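Local coordinates for hypothetical protein Cgl3021 (Corynebacterium glutamicum, PDB 2NSF) that probably catalyses the mycothiol-dependent isomerisation of maleylpyruvate and binds a zinc ion, at residues V50-F55 against P114-R118. Numbering follows the deposited sequence.
Sequences VDNAEF and PDALR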
loop_
_atom_site.group_PDB
_atom_site.type_symbol
_atom_site.label_atom_id
_atom_site.label_comp_id
_atom_site.label_asym_id
_atom_site.label_seq_id
_atom_site.Cartn_x
_atom_site.Cartn_y
_atom_site.Cartn_z
ATOM N N VAL A 50 0.780 -11.608 16.094
ATOM C CA VAL A 50 -0.162 -12.642 15.684
ATOM C C VAL A 50 0.436 -14.008 16.012
ATOM O O VAL A 50 1.617 -14.244 15.771
ATOM C CB VAL A 50 -0.449 -12.574 14.165
ATOM C CG1 VAL A 50 -1.330 -13.746 13.747
ATOM C CG2 VAL A 50 -1.129 -11.257 13.822
ATOM N N ASP A 51 -0.377 -14.894 16.576
ATOM C CA ASP A 51 0.087 -16.234 16.925
ATOM C C ASP A 51 -0.051 -17.150 15.715
ATOM O O ASP A 51 -0.923 -16.943 14.874
ATOM C CB ASP A 51 -0.735 -16.810 18.081
ATOM C CG ASP A 51 -0.638 -15.973 19.339
ATOM O OD1 ASP A 51 0.491 -15.614 19.735
ATOM O OD2 ASP A 51 -1.695 -15.688 19.939
ATOM N N ASN A 52 0.805 -18.166 15.635
ATOM C CA ASN A 52 0.762 -19.105 14.519
ATOM C C ASN A 52 -0.626 -19.704 14.343
ATOM O O ASN A 52 -1.090 -19.905 13.222
ATOM C CB ASN A 52 1.782 -20.228 14.730
ATOM C CG ASN A 52 3.208 -19.758 14.537
ATOM O OD1 ASN A 52 3.467 -18.561 14.424
ATOM N ND2 ASN A 52 4.144 -20.700 14.501
ATOM N N ALA A 53 -1.293 -19.979 15.460
ATOM C CA ALA A 53 -2.624 -20.568 15.418
ATOM C C ALA A 53 -3.668 -19.609 14.854
ATOM O O ALA A 53 -4.772 -20.021 14.507
ATOM C CB ALA A 53 -3.034 -21.025 16.817
ATOM N N GLU A 54 -3.310 -18.332 14.755
ATOM C CA GLU A 54 -4.229 -17.316 14.246
ATOM C C GLU A 54 -4.063 -17.018 12.753
ATOM O O GLU A 54 -4.854 -16.269 12.178
ATOM C CB GLU A 54 -4.059 -16.017 15.043
ATOM C CG GLU A 54 -4.207 -16.180 16.554
ATOM C CD GLU A 54 -3.918 -14.895 17.314
ATOM O OE1 GLU A 54 -2.867 -14.270 17.057
ATOM O OE2 GLU A 54 -4.739 -14.514 18.175
ATOM N N PHE A 55 -3.046 -17.600 12.125
ATOM C CA PHE A 55 -2.803 -17.377 10.698
ATOM C C PHE A 55 -3.984 -17.819 9.839
ATOM O O PHE A 55 -4.308 -17.181 8.836
ATOM C CB PHE A 55 -1.542 -18.126 10.248
ATOM C CG PHE A 55 -0.255 -17.391 10.528
ATOM C CD1 PHE A 55 -0.085 -16.662 11.701
ATOM C CD2 PHE A 55 0.809 -17.467 9.630
ATOM C CE1 PHE A 55 1.123 -16.020 11.977
ATOM C CE2 PHE A 55 2.021 -16.829 9.895
ATOM C CZ PHE A 55 2.178 -16.106 11.073
ATOM N N PRO A 114 2.743 -21.728 9.373
ATOM C CA PRO A 114 3.089 -20.421 9.937
ATOM C C PRO A 114 4.572 -20.059 9.978
ATOM O O PRO A 114 4.952 -18.971 9.549
ATOM C CB PRO A 114 2.451 -20.475 11.319
ATOM C CG PRO A 114 1.200 -21.243 11.049
ATOM C CD PRO A 114 1.709 -22.386 10.190
ATOM N N ASP A 115 5.418 -20.947 10.491
ATOM C CA ASP A 115 6.836 -20.628 10.555
ATOM C C ASP A 115 7.465 -20.474 9.174
ATOM O O ASP A 115 8.403 -19.696 9.000
ATOM C CB ASP A 115 7.594 -21.678 11.370
ATOM C CG ASP A 115 7.373 -21.525 12.867
ATOM O OD1 ASP A 115 6.885 -20.452 13.295
ATOM O OD2 ASP A 115 7.698 -22.465 13.617
ATOM N N ALA A 116 6.950 -21.210 8.195
ATOM C CA ALA A 116 7.474 -21.119 6.834
ATOM C C ALA A 116 7.140 -19.738 6.276
ATOM O O ALA A 116 7.944 -19.132 5.568
ATOM C CB ALA A 116 6.861 -22.199 5.959
ATOM N N LEU A 117 5.950 -19.246 6.602
ATOM C CA LEU A 117 5.523 -17.933 6.134
ATOM C C LEU A 117 6.303 -16.823 6.827
ATOM O O LEU A 117 6.618 -15.805 6.215
ATOM C CB LEU A 117 4.019 -17.744 6.354
ATOM C CG LEU A 117 3.092 -18.542 5.430
ATOM C CD1 LEU A 117 1.638 -18.257 5.761
ATOM C CD2 LEU A 117 3.381 -18.164 3.980
ATOM N N ARG A 118 6.613 -17.003 8.107
ATOM C CA ARG A 118 7.382 -15.988 8.818
ATOM C C ARG A 118 8.775 -15.923 8.205
ATOM O O ARG A 118 9.357 -14.849 8.081
ATOM C CB ARG A 118 7.486 -16.315 10.316
ATOM C CG ARG A 118 6.174 -16.224 11.093
ATOM C CD ARG A 118 6.396 -16.580 12.561
ATOM N NE ARG A 118 5.153 -16.665 13.321
ATOM C CZ ARG A 118 4.480 -15.620 13.796
ATOM N NH1 ARG A 118 4.928 -14.386 13.599
ATOM N NH2 ARG A 118 3.353 -15.815 14.467
#
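Arg118 and Asn52 carry the polar part of this contact. The Arg118 chain runs extended from CG to NE, which carries its guanidinium across to the loop between helices 29-49 and 66-89 of the N-terminal domain. It meets the amide side-on: NE and NH2 of Arg118 both donate to OD1 of Asn52, at 2.8 and 2.7 Å, with the two flat groups only 26° from coplanar. NH2 of Arg118 also reaches the backbone O of Val50 at 2.7 Å, and both acceptors lie in the guanidinium plane. NH1 of Arg118 hydrogen-bonds Leu47 O, outside the two segments. ND2 of Asn52 donates to OD1 of Asp115 at 3.0 Å, arriving from above the carboxylate plane.

Apolar contacts centre on Phe55. CB of Pro114 sits over one ring face in a CH-pi contact, 4.0 Å from the centroid and 20° off the normal, while CD1 of Leu117 approaches the edge. Phe55 and Leu117 also pack on Ile70 of helix 66-89, which carries the zinc ligand His72.

CZ of Phe55 lies 3.5 Å above the guanidinium face of Arg118, the planes 52° apart.

Bonds at OD1 and ND2 set which way round the Asn52 amide lies. Arg118 spreads its charge over three carbonyl oxygens, tying the loop and the C-terminal end of helix 29-49 to the first turn of helix 114-133.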